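Local coordinates for protein myosin-4 (PDB 3MMI) that helps to localise certain mRNAs, including ASH1 mRNA, to the yeast bud as a type V myosin motor, of which this chain is the globular tail, at residues 171-176 with 186-191; 194-199 with 254-259; 222-227 with 268-273. All blocks are in the same frame, centred on the assembly; numbering follows the deposited sequence.

Interaction 1. Residues 171-176 with 186-191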
loop_
_atom_site.group_PDB
_atom_site.type_symbol
_atom_site.label_atom_id
_atom_site.label_comp_id
_atom_site.label_asym_id
_atom_site.label_seq_id
_atom_site.Cartn_x
_atom_site.Cartn_y
_atom_site.Cartn_z
ATOM N N PHE A 171 -16.855 -4.411 -0.490
ATOM C CA PHE A 171 -17.966 -3.882 0.204
ATOM C C PHE A 171 -19.139 -4.855 0.420
ATOM O O PHE A 171 -19.595 -5.058 1.555
ATOM C CB PHE A 171 -18.463 -2.546 -0.414
ATOM C CG PHE A 171 -19.658 -2.003 0.328
ATOM C CD1 PHE A 171 -19.481 -1.264 1.498
ATOM C CD2 PHE A 171 -20.941 -2.353 -0.045
ATOM C CE1 PHE A 171 -20.634 -0.798 2.270
ATOM C CE2 PHE A 171 -22.077 -1.936 0.706
ATOM C CZ PHE A 171 -21.949 -1.120 1.837
ATOM N N ASP A 172 -19.679 -5.417 -0.666
ATOM C CA ASP A 172 -20.809 -6.359 -0.604
ATOM C C ASP A 172 -20.491 -7.615 0.078
ATOM O O ASP A 172 -21.372 -8.211 0.639
ATOM C CB ASP A 172 -21.381 -6.749 -1.981
ATOM C CG ASP A 172 -22.251 -5.656 -2.580
ATOM O OD1 ASP A 172 -22.865 -4.913 -1.806
ATOM O OD2 ASP A 172 -22.298 -5.523 -3.843
ATOM N N MET A 173 -19.237 -8.005 0.054
ATOM C CA MET A 173 -18.766 -9.231 0.730
ATOM C C MET A 173 -18.724 -9.016 2.238
ATOM O O MET A 173 -18.961 -9.913 2.983
ATOM C CB MET A 173 -17.350 -9.512 0.172
ATOM C CG MET A 173 -16.930 -10.935 0.132
ATOM S SD MET A 173 -15.277 -11.172 -0.428
ATOM C CE MET A 173 -14.800 -9.599 -1.127
ATOM N N VAL A 174 -18.362 -7.798 2.695
ATOM C CA VAL A 174 -17.913 -7.642 4.092
ATOM C C VAL A 174 -18.873 -6.822 4.858
ATOM O O VAL A 174 -19.231 -7.244 5.955
ATOM C CB VAL A 174 -16.478 -7.024 4.237
ATOM C CG1 VAL A 174 -16.196 -6.663 5.704
ATOM C CG2 VAL A 174 -15.442 -7.852 3.611
ATOM N N LEU A 175 -19.312 -5.682 4.326
ATOM C CA LEU A 175 -20.045 -4.661 5.084
ATOM C C LEU A 175 -21.568 -4.590 4.858
ATOM O O LEU A 175 -22.290 -3.940 5.681
ATOM C CB LEU A 175 -19.459 -3.297 4.690
ATOM C CG LEU A 175 -18.042 -3.039 5.136
ATOM C CD1 LEU A 175 -17.626 -1.659 4.723
ATOM C CD2 LEU A 175 -18.011 -3.263 6.753
ATOM N N ASN A 176 -22.025 -5.117 3.704
ATOM C CA ASN A 176 -23.430 -4.915 3.199
ATOM C C ASN A 176 -24.381 -5.776 3.972
ATOM O O ASN A 176 -24.438 -6.974 3.764
ATOM C CB ASN A 176 -23.543 -5.300 1.714
ATOM C CG ASN A 176 -24.884 -4.888 1.089
ATOM O OD1 ASN A 176 -25.850 -4.570 1.783
ATOM N ND2 ASN A 176 -24.921 -4.892 -0.235
ATOM N N GLU A 186 -19.580 -17.310 -2.776
ATOM C CA GLU A 186 -19.177 -17.120 -4.171
ATOM C C GLU A 186 -18.213 -15.959 -4.209
ATOM O O GLU A 186 -17.232 -15.960 -4.954
ATOM C CB GLU A 186 -20.399 -16.811 -5.037
ATOM C CG GLU A 186 -20.660 -17.787 -6.143
ATOM N N LYS A 187 -18.544 -14.927 -3.441
ATOM C CA LYS A 187 -17.766 -13.700 -3.409
ATOM C C LYS A 187 -16.442 -14.002 -2.674
ATOM O O LYS A 187 -15.352 -13.633 -3.151
ATOM C CB LYS A 187 -18.592 -12.558 -2.753
ATOM C CG LYS A 187 -19.730 -12.061 -3.612
ATOM C CD LYS A 187 -20.196 -10.733 -3.122
ATOM C CE LYS A 187 -21.247 -10.128 -4.076
ATOM N NZ LYS A 187 -22.208 -11.133 -4.423
ATOM N N PHE A 188 -16.526 -14.691 -1.565
ATOM C CA PHE A 188 -15.326 -15.099 -0.877
ATOM C C PHE A 188 -14.428 -15.999 -1.724
ATOM O O PHE A 188 -13.197 -15.927 -1.723
ATOM C CB PHE A 188 -15.589 -15.704 0.522
ATOM C CG PHE A 188 -15.710 -14.661 1.616
ATOM C CD1 PHE A 188 -16.958 -14.254 2.077
ATOM C CD2 PHE A 188 -14.573 -14.015 2.130
ATOM C CE1 PHE A 188 -17.073 -13.258 3.027
ATOM C CE2 PHE A 188 -14.662 -13.008 3.110
ATOM C CZ PHE A 188 -15.888 -12.588 3.552
ATOM N N ALA A 189 -15.075 -16.799 -2.541
ATOM C CA ALA A 189 -14.307 -17.704 -3.383
ATOM C C ALA A 189 -13.625 -16.861 -4.389
ATOM O O ALA A 189 -12.532 -17.165 -4.773
ATOM C CB ALA A 189 -15.206 -18.799 -4.085
ATOM N N LYS A 190 -14.266 -15.798 -4.856
ATOM C CA LYS A 190 -13.641 -14.962 -5.842
ATOM C C LYS A 190 -12.471 -14.141 -5.208
ATOM O O LYS A 190 -11.431 -13.894 -5.898
ATOM C CB LYS A 190 -14.688 -13.992 -6.435
ATOM N N LEU A 191 -12.641 -13.646 -3.960
ATOM C CA LEU A 191 -11.528 -13.035 -3.273
ATOM C C LEU A 191 -10.308 -13.979 -3.105
ATOM O O LEU A 191 -9.158 -13.579 -3.303
ATOM C CB LEU A 191 -11.964 -12.548 -1.864
ATOM C CG LEU A 191 -10.827 -11.937 -1.056
ATOM C CD1 LEU A 191 -10.341 -10.576 -1.646
ATOM C CD2 LEU A 191 -11.409 -11.755 0.294
#
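Met173 reaches across from the short helix 170-174 and lays its thioether over one face of the Phe188 ring, while the other side of its chain runs past Lys187. Its CG stands 3.8 Å from the Phe188 ring centroid, a CH-pi contact set toward the rim, and its SD sits 3.9 Å from the same centroid, only 11° off the normal. With CG roughly anti to the backbone N (chi1 -151°) and chi2 extended, the chain leaves its helix nearly straight; the bend at chi3 then brings CE round toward Leu191, whose CB lies 3.9 Å from Met173 SD. This is a Met-aromatic contact, here joining two successive helices of the all-helical globular tail across a short connection. Methionine suits the position because its flexible, polarisable chain can set CG and SD over an aromatic face and still turn its methyl toward a leucine. The Lys187 and Met173 chains run alongside one another, pointing opposite ways, with Lys187 CB 3.7 Å from Met173 CG. The rest of the lysine continues past Asp172, its CE lying 4.0 Å from Asp172 CB; the charged ends, Asp172 OD2 and Lys187 NZ, stay 5.6 Å apart, too far for a salt bridge. Asp172 OD1 instead accepts a hydrogen bond of 2.6 Å from Asn176 ND2, which approaches from above the carboxylate plane. Ile168 of helix 132-168 packs against both Met173 and Leu191.

Interaction 2. Residues 194-199 with 254-259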
loop_
_atom_site.group_PDB
_atom_site.type_symbol
_atom_site.label_atom_id
_atom_site.label_comp_id
_atom_site.label_asym_id
_atom_site.label_seq_id
_atom_site.Cartn_x
_atom_site.Cartn_y
_atom_site.Cartn_z
ATOM N N PHE A 194 -8.545 -14.469 -6.366
ATOM C CA PHE A 194 -7.829 -13.249 -6.715
ATOM C C PHE A 194 -6.482 -13.122 -5.972
ATOM O O PHE A 194 -5.474 -12.737 -6.553
ATOM C CB PHE A 194 -8.674 -12.001 -6.486
ATOM C CG PHE A 194 -7.844 -10.719 -6.531
ATOM C CD1 PHE A 194 -7.661 -10.073 -7.689
ATOM C CD2 PHE A 194 -7.229 -10.203 -5.374
ATOM C CE1 PHE A 194 -6.937 -8.910 -7.767
ATOM C CE2 PHE A 194 -6.461 -9.018 -5.418
ATOM C CZ PHE A 194 -6.301 -8.382 -6.639
ATOM N N LEU A 195 -6.481 -13.429 -4.690
ATOM C CA LEU A 195 -5.299 -13.351 -3.869
ATOM C C LEU A 195 -4.315 -14.461 -4.201
ATOM O O LEU A 195 -3.101 -14.215 -4.141
ATOM C CB LEU A 195 -5.633 -13.495 -2.365
ATOM C CG LEU A 195 -6.418 -12.270 -1.821
ATOM C CD1 LEU A 195 -6.866 -12.454 -0.392
ATOM C CD2 LEU A 195 -5.593 -10.937 -2.025
ATOM N N ASN A 196 -4.846 -15.667 -4.539
ATOM C CA ASN A 196 -3.924 -16.743 -5.067
ATOM C C ASN A 196 -3.278 -16.321 -6.395
ATOM O O ASN A 196 -2.161 -16.589 -6.637
ATOM C CB ASN A 196 -4.641 -18.121 -5.283
ATOM C CG ASN A 196 -5.119 -18.765 -3.982
ATOM O OD1 ASN A 196 -6.222 -19.345 -3.924
ATOM N ND2 ASN A 196 -4.356 -18.613 -2.942
ATOM N N GLU A 197 -4.028 -15.587 -7.200
ATOM C CA GLU A 197 -3.523 -15.146 -8.472
ATOM C C GLU A 197 -2.596 -13.947 -8.323
ATOM O O GLU A 197 -1.630 -13.813 -9.059
ATOM C CB GLU A 197 -4.685 -14.881 -9.456
ATOM C CG GLU A 197 -5.338 -16.220 -9.911
ATOM C CD GLU A 197 -6.580 -16.065 -10.797
ATOM O OE1 GLU A 197 -6.907 -14.926 -11.222
ATOM O OE2 GLU A 197 -7.238 -17.066 -11.037
ATOM N N PHE A 198 -2.862 -13.077 -7.334
ATOM C CA PHE A 198 -1.957 -11.984 -7.000
ATOM C C PHE A 198 -0.675 -12.581 -6.523
ATOM O O PHE A 198 0.443 -12.180 -6.906
ATOM C CB PHE A 198 -2.581 -11.136 -5.869
ATOM C CG PHE A 198 -1.850 -9.890 -5.551
ATOM C CD1 PHE A 198 -0.930 -9.339 -6.447
ATOM C CD2 PHE A 198 -2.165 -9.177 -4.397
ATOM C CE1 PHE A 198 -0.291 -8.130 -6.193
ATOM C CE2 PHE A 198 -1.463 -8.033 -4.103
ATOM C CZ PHE A 198 -0.563 -7.480 -5.017
ATOM N N ASP A 199 -0.802 -13.564 -5.659
ATOM C CA ASP A 199 0.359 -14.241 -5.142
ATOM C C ASP A 199 1.237 -14.971 -6.204
ATOM O O ASP A 199 2.471 -14.983 -6.114
ATOM C CB ASP A 199 -0.098 -15.261 -4.106
ATOM C CG ASP A 199 1.087 -15.985 -3.424
ATOM O OD1 ASP A 199 1.605 -15.511 -2.388
ATOM O OD2 ASP A 199 1.559 -17.023 -3.957
ATOM N N VAL A 254 -9.415 -12.489 6.546
ATOM C CA VAL A 254 -8.069 -12.552 7.117
ATOM C C VAL A 254 -7.442 -14.024 7.146
ATOM O O VAL A 254 -6.253 -14.179 7.148
ATOM C CB VAL A 254 -8.091 -11.964 8.539
ATOM C CG1 VAL A 254 -7.261 -12.709 9.489
ATOM C CG2 VAL A 254 -7.688 -10.541 8.474
ATOM N N SER A 255 -8.336 -15.019 7.221
ATOM C CA SER A 255 -7.989 -16.429 7.144
ATOM C C SER A 255 -7.058 -16.777 5.939
ATOM O O SER A 255 -6.123 -17.502 6.140
ATOM C CB SER A 255 -9.236 -17.324 7.170
ATOM O OG SER A 255 -9.927 -17.249 5.939
ATOM N N TRP A 256 -7.245 -16.161 4.754
ATOM C CA TRP A 256 -6.336 -16.353 3.629
ATOM C C TRP A 256 -4.881 -15.908 3.963
ATOM O O TRP A 256 -3.895 -16.546 3.570
ATOM C CB TRP A 256 -6.829 -15.603 2.381
ATOM C CG TRP A 256 -6.041 -15.987 1.184
ATOM C CD1 TRP A 256 -6.376 -16.991 0.232
ATOM C CD2 TRP A 256 -4.809 -15.415 0.721
ATOM N NE1 TRP A 256 -5.381 -17.055 -0.744
ATOM C CE2 TRP A 256 -4.417 -16.127 -0.468
ATOM C CE3 TRP A 256 -3.984 -14.397 1.190
ATOM C CZ2 TRP A 256 -3.267 -15.823 -1.177
ATOM C CZ3 TRP A 256 -2.799 -14.111 0.484
ATOM C CH2 TRP A 256 -2.478 -14.806 -0.703
ATOM N N PHE A 257 -4.751 -14.759 4.628
ATOM C CA PHE A 257 -3.421 -14.156 4.842
ATOM C C PHE A 257 -2.703 -14.900 5.926
ATOM O O PHE A 257 -1.505 -14.705 6.170
ATOM C CB PHE A 257 -3.521 -12.681 5.243
ATOM C CG PHE A 257 -3.962 -11.823 4.157
ATOM C CD1 PHE A 257 -5.280 -11.679 3.902
ATOM C CD2 PHE A 257 -3.051 -11.234 3.325
ATOM C CE1 PHE A 257 -5.719 -10.946 2.849
ATOM C CE2 PHE A 257 -3.457 -10.464 2.281
ATOM C CZ PHE A 257 -4.801 -10.325 2.018
ATOM N N GLU A 258 -3.428 -15.739 6.633
ATOM C CA GLU A 258 -2.823 -16.112 7.902
ATOM C C GLU A 258 -1.634 -17.075 7.863
ATOM O O GLU A 258 -0.659 -16.833 8.555
ATOM C CB GLU A 258 -3.862 -16.496 8.944
ATOM C CG GLU A 258 -3.864 -15.509 10.068
ATOM C CD GLU A 258 -5.079 -15.612 11.001
ATOM O OE1 GLU A 258 -6.001 -16.486 10.858
ATOM O OE2 GLU A 258 -5.122 -14.751 11.909
ATOM N N PRO A 259 -1.702 -18.143 7.039
ATOM C CA PRO A 259 -0.482 -18.942 6.856
ATOM C C PRO A 259 0.646 -18.220 6.054
ATOM O O PRO A 259 1.514 -18.912 5.498
ATOM C CB PRO A 259 -0.999 -20.153 6.055
ATOM C CG PRO A 259 -2.191 -19.619 5.303
ATOM C CD PRO A 259 -2.852 -18.686 6.298
#
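The indole of Trp256 carries Leu195 on one face and meets Asn196 and Asp199 at its edge, while the Phe257 ring has Trp256 CE3 over its centre. Leu195 CB makes a CH-pi contact, 3.5 Å from the centroid of the Trp256 six-membered ring and 14° off its normal. The backbone is close as well, Leu195 O lying 3.4 Å from Trp256 CZ2. Because Leu195 CG lies anti to the carbonyl carbon (chi1 -69°), the branch is carried onward over the indole, and CD1 touches Phe257 CE1 at 3.8 Å. One leucine thus packs against two consecutive aromatic residues, a task suited to a compact, branched, apolar side chain. Asn196, exposed to solvent, places its side-chain amide group near the indole nitrogen, the amide and ring planes 48° apart; a polar residue fits here, where the contact borders solvent. Asp199 CB meets the far end of the indole, 4.2 Å from Trp256 CH2, and its carboxylate is engaged by His212, whose NE2 is hydrogen-bonded to OD1. Tryptophan offers a broad surface for such a junction between helices, and here it is largely buried. Helices 185-204 and 240-257 meet beside helix 209-234, from which Phe216 packs edge-to-face with Trp256 and Leu220 touches Phe257. Arg260 adds a cation-pi contact to the indole, and helix 132-168 backs Phe194 and Phe198.

Interaction 3. Residues 222-227 with 268-273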
loop_
_atom_site.group_PDB
_atom_site.type_symbol
_atom_site.label_atom_id
_atom_site.label_comp_id
_atom_site.label_asym_id
_atom_site.label_seq_id
_atom_site.Cartn_x
_atom_site.Cartn_y
_atom_site.Cartn_z
ATOM N N TYR A 222 -4.547 -1.131 2.830
ATOM C CA TYR A 222 -5.478 -0.471 1.981
ATOM C C TYR A 222 -6.936 -0.831 2.294
ATOM O O TYR A 222 -7.822 0.002 2.167
ATOM C CB TYR A 222 -5.191 -0.777 0.521
ATOM C CG TYR A 222 -6.156 -0.070 -0.390
ATOM C CD1 TYR A 222 -5.832 1.150 -0.948
ATOM C CD2 TYR A 222 -7.401 -0.626 -0.682
ATOM C CE1 TYR A 222 -6.708 1.797 -1.821
ATOM C CE2 TYR A 222 -8.328 0.010 -1.507
ATOM C CZ TYR A 222 -7.970 1.226 -2.092
ATOM O OH TYR A 222 -8.822 1.892 -2.931
ATOM N N LEU A 223 -7.207 -2.091 2.617
ATOM C CA LEU A 223 -8.617 -2.511 2.802
ATOM C C LEU A 223 -9.141 -1.989 4.146
ATOM O O LEU A 223 -10.301 -1.674 4.260
ATOM C CB LEU A 223 -8.833 -4.061 2.656
ATOM C CG LEU A 223 -8.568 -4.649 1.224
ATOM C CD1 LEU A 223 -8.315 -6.193 1.297
ATOM C CD2 LEU A 223 -9.690 -4.434 0.238
ATOM N N ASN A 224 -8.280 -1.865 5.128
ATOM C CA ASN A 224 -8.580 -1.073 6.380
ATOM C C ASN A 224 -9.233 0.323 6.073
ATOM O O ASN A 224 -10.371 0.572 6.512
ATOM C CB ASN A 224 -7.259 -0.911 7.179
ATOM C CG ASN A 224 -7.438 -0.169 8.482
ATOM O OD1 ASN A 224 -8.254 -0.601 9.342
ATOM N ND2 ASN A 224 -6.799 0.960 8.611
ATOM N N VAL A 225 -8.591 1.121 5.191
ATOM C CA VAL A 225 -9.030 2.491 4.752
ATOM C C VAL A 225 -10.373 2.415 4.092
ATOM O O VAL A 225 -11.346 2.993 4.511
ATOM C CB VAL A 225 -7.941 3.063 3.780
ATOM C CG1 VAL A 225 -8.487 4.346 3.104
ATOM C CG2 VAL A 225 -6.692 3.304 4.593
ATOM N N MET A 226 -10.454 1.536 3.096
ATOM C CA MET A 226 -11.697 1.419 2.278
ATOM C C MET A 226 -12.850 0.904 3.111
ATOM O O MET A 226 -14.005 1.346 3.048
ATOM C CB MET A 226 -11.413 0.453 1.170
ATOM C CG MET A 226 -12.546 0.293 0.236
ATOM S SD MET A 226 -12.589 -1.383 -0.358
ATOM C CE MET A 226 -14.092 -1.914 0.429
ATOM N N LEU A 227 -12.531 -0.055 3.964
ATOM C CA LEU A 227 -13.590 -0.653 4.750
ATOM C C LEU A 227 -14.076 0.300 5.833
ATOM O O LEU A 227 -15.251 0.500 6.030
ATOM C CB LEU A 227 -13.174 -1.965 5.398
ATOM C CG LEU A 227 -13.160 -3.213 4.493
ATOM C CD1 LEU A 227 -12.453 -4.318 5.222
ATOM C CD2 LEU A 227 -14.514 -3.713 4.118
ATOM N N LEU A 268 -5.430 -3.894 9.925
ATOM C CA LEU A 268 -6.827 -3.617 9.861
ATOM C C LEU A 268 -7.390 -3.042 11.216
ATOM O O LEU A 268 -8.572 -3.197 11.539
ATOM C CB LEU A 268 -7.588 -4.920 9.568
ATOM C CG LEU A 268 -7.313 -5.531 8.200
ATOM C CD1 LEU A 268 -7.875 -6.913 8.209
ATOM C CD2 LEU A 268 -8.046 -4.720 7.151
ATOM N N ILE A 269 -6.505 -2.350 11.956
ATOM C CA ILE A 269 -6.851 -1.812 13.262
ATOM C C ILE A 269 -8.051 -0.843 13.339
ATOM O O ILE A 269 -8.889 -1.029 14.204
ATOM C CB ILE A 269 -5.607 -1.271 14.007
ATOM C CG1 ILE A 269 -5.915 -1.230 15.472
ATOM C CG2 ILE A 269 -5.036 0.042 13.351
ATOM C CD1 ILE A 269 -4.895 -0.304 16.307
ATOM N N GLN A 270 -8.231 0.017 12.344
ATOM C CA GLN A 270 -9.338 0.990 12.417
ATOM C C GLN A 270 -10.615 0.293 12.221
ATOM O O GLN A 270 -11.553 0.501 12.986
ATOM C CB GLN A 270 -9.111 2.128 11.448
ATOM C CG GLN A 270 -8.282 3.230 12.092
ATOM C CD GLN A 270 -6.833 2.930 12.100
ATOM O OE1 GLN A 270 -6.318 2.463 11.090
ATOM N NE2 GLN A 270 -6.120 3.268 13.214
ATOM N N ILE A 271 -10.670 -0.623 11.222
ATOM C CA ILE A 271 -11.975 -1.177 10.896
ATOM C C ILE A 271 -12.296 -2.216 11.959
ATOM O O ILE A 271 -13.412 -2.339 12.392
ATOM C CB ILE A 271 -12.133 -1.826 9.461
ATOM C CG1 ILE A 271 -13.482 -2.472 9.381
ATOM C CG2 ILE A 271 -11.134 -3.010 9.203
ATOM C CD1 ILE A 271 -14.679 -1.462 9.362
ATOM N N ILE A 272 -11.280 -2.940 12.469
ATOM C CA ILE A 272 -11.487 -3.853 13.586
ATOM C C ILE A 272 -11.961 -3.134 14.889
ATOM O O ILE A 272 -12.972 -3.539 15.474
ATOM C CB ILE A 272 -10.211 -4.697 13.988
ATOM C CG1 ILE A 272 -9.700 -5.700 12.898
ATOM C CG2 ILE A 272 -10.358 -5.410 15.353
ATOM C CD1 ILE A 272 -10.695 -6.551 12.679
ATOM N N GLN A 273 -11.356 -2.033 15.282
ATOM C CA GLN A 273 -11.864 -1.285 16.424
ATOM C C GLN A 273 -13.274 -0.726 16.253
ATOM O O GLN A 273 -13.998 -0.708 17.192
ATOM C CB GLN A 273 -10.926 -0.179 16.862
ATOM C CG GLN A 273 -9.528 -0.589 17.117
ATOM C CD GLN A 273 -9.275 -1.000 18.496
ATOM O OE1 GLN A 273 -10.100 -1.601 19.166
ATOM N NE2 GLN A 273 -8.106 -0.689 18.947
#
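The start of helix 269-279, within the DIL region of the globular tail, is held by a side chain from another helix: Asn224 of helix 209-234 presents its amide to the first turn. Leu268 occupies the N-cap position but has no polar side chain to offer the first turn's amides, and Asn224 OD1 supplies an acceptor from across the contact. It takes a hydrogen bond of 3.1 Å from Ile271 N, with an N-H...O angle of 153°, the donor tilted somewhat from the carbonyl plane. A weak second bond comes from Gln270 N, also 3.1 Å from Asn224 OD1 but more strongly bent. The other end of the amide donates: Asn224 ND2 reaches Gln270 OE1 at 2.9 Å, in the carbonyl plane of the glutamine. Asparagine fits because one small group combines acceptor and donor, and its CG lies opposite the backbone N, carrying the amide out toward the turn. Gln270, bent at chi2, curls back to meet it with the two amide planes 61° apart, while its NE2 bonds to Ala297 O. Apolar contacts flank this buried polar group. Leu268 CD2 approaches Asn224 CB at 3.9 Å, and Leu227 CB packs on Ile271 CG1 at 4.0 Å. The axes of segments 222-227 and 269-273 approach to 8.3 Å, their N-to-C directions 44° apart. Helix 240-257 covers Leu268 and Ile271 through Val254 and Ile250, and helix 170-174 packs on Leu223 and Leu227.

In the fold
The three contacts join five helices of the globular tail; interaction 1 links successive helices, while 2 and 3 each skip one. Interactions 1 and 2 use neighbouring parts of helix 185-204, with centres about 14 Å apart, and so fix it at two levels, first to helix 170-174 and then to helix 240-257. Interaction 3 lies about 15 Å from the centre of interaction 1 and about 17 Å from that of interaction 2, yet touches both. Val174 CG1 packs on Leu227 CD2 at 3.7 Å, and Val254 CG2 meets Leu268 CD1 at 3.6 Å. Interactions 1 and 3 follow one another along the chain, whereas the segments of interactions 2 and 3 alternate, interlocking helices 185-204, 209-234, 240-257 and 269-279.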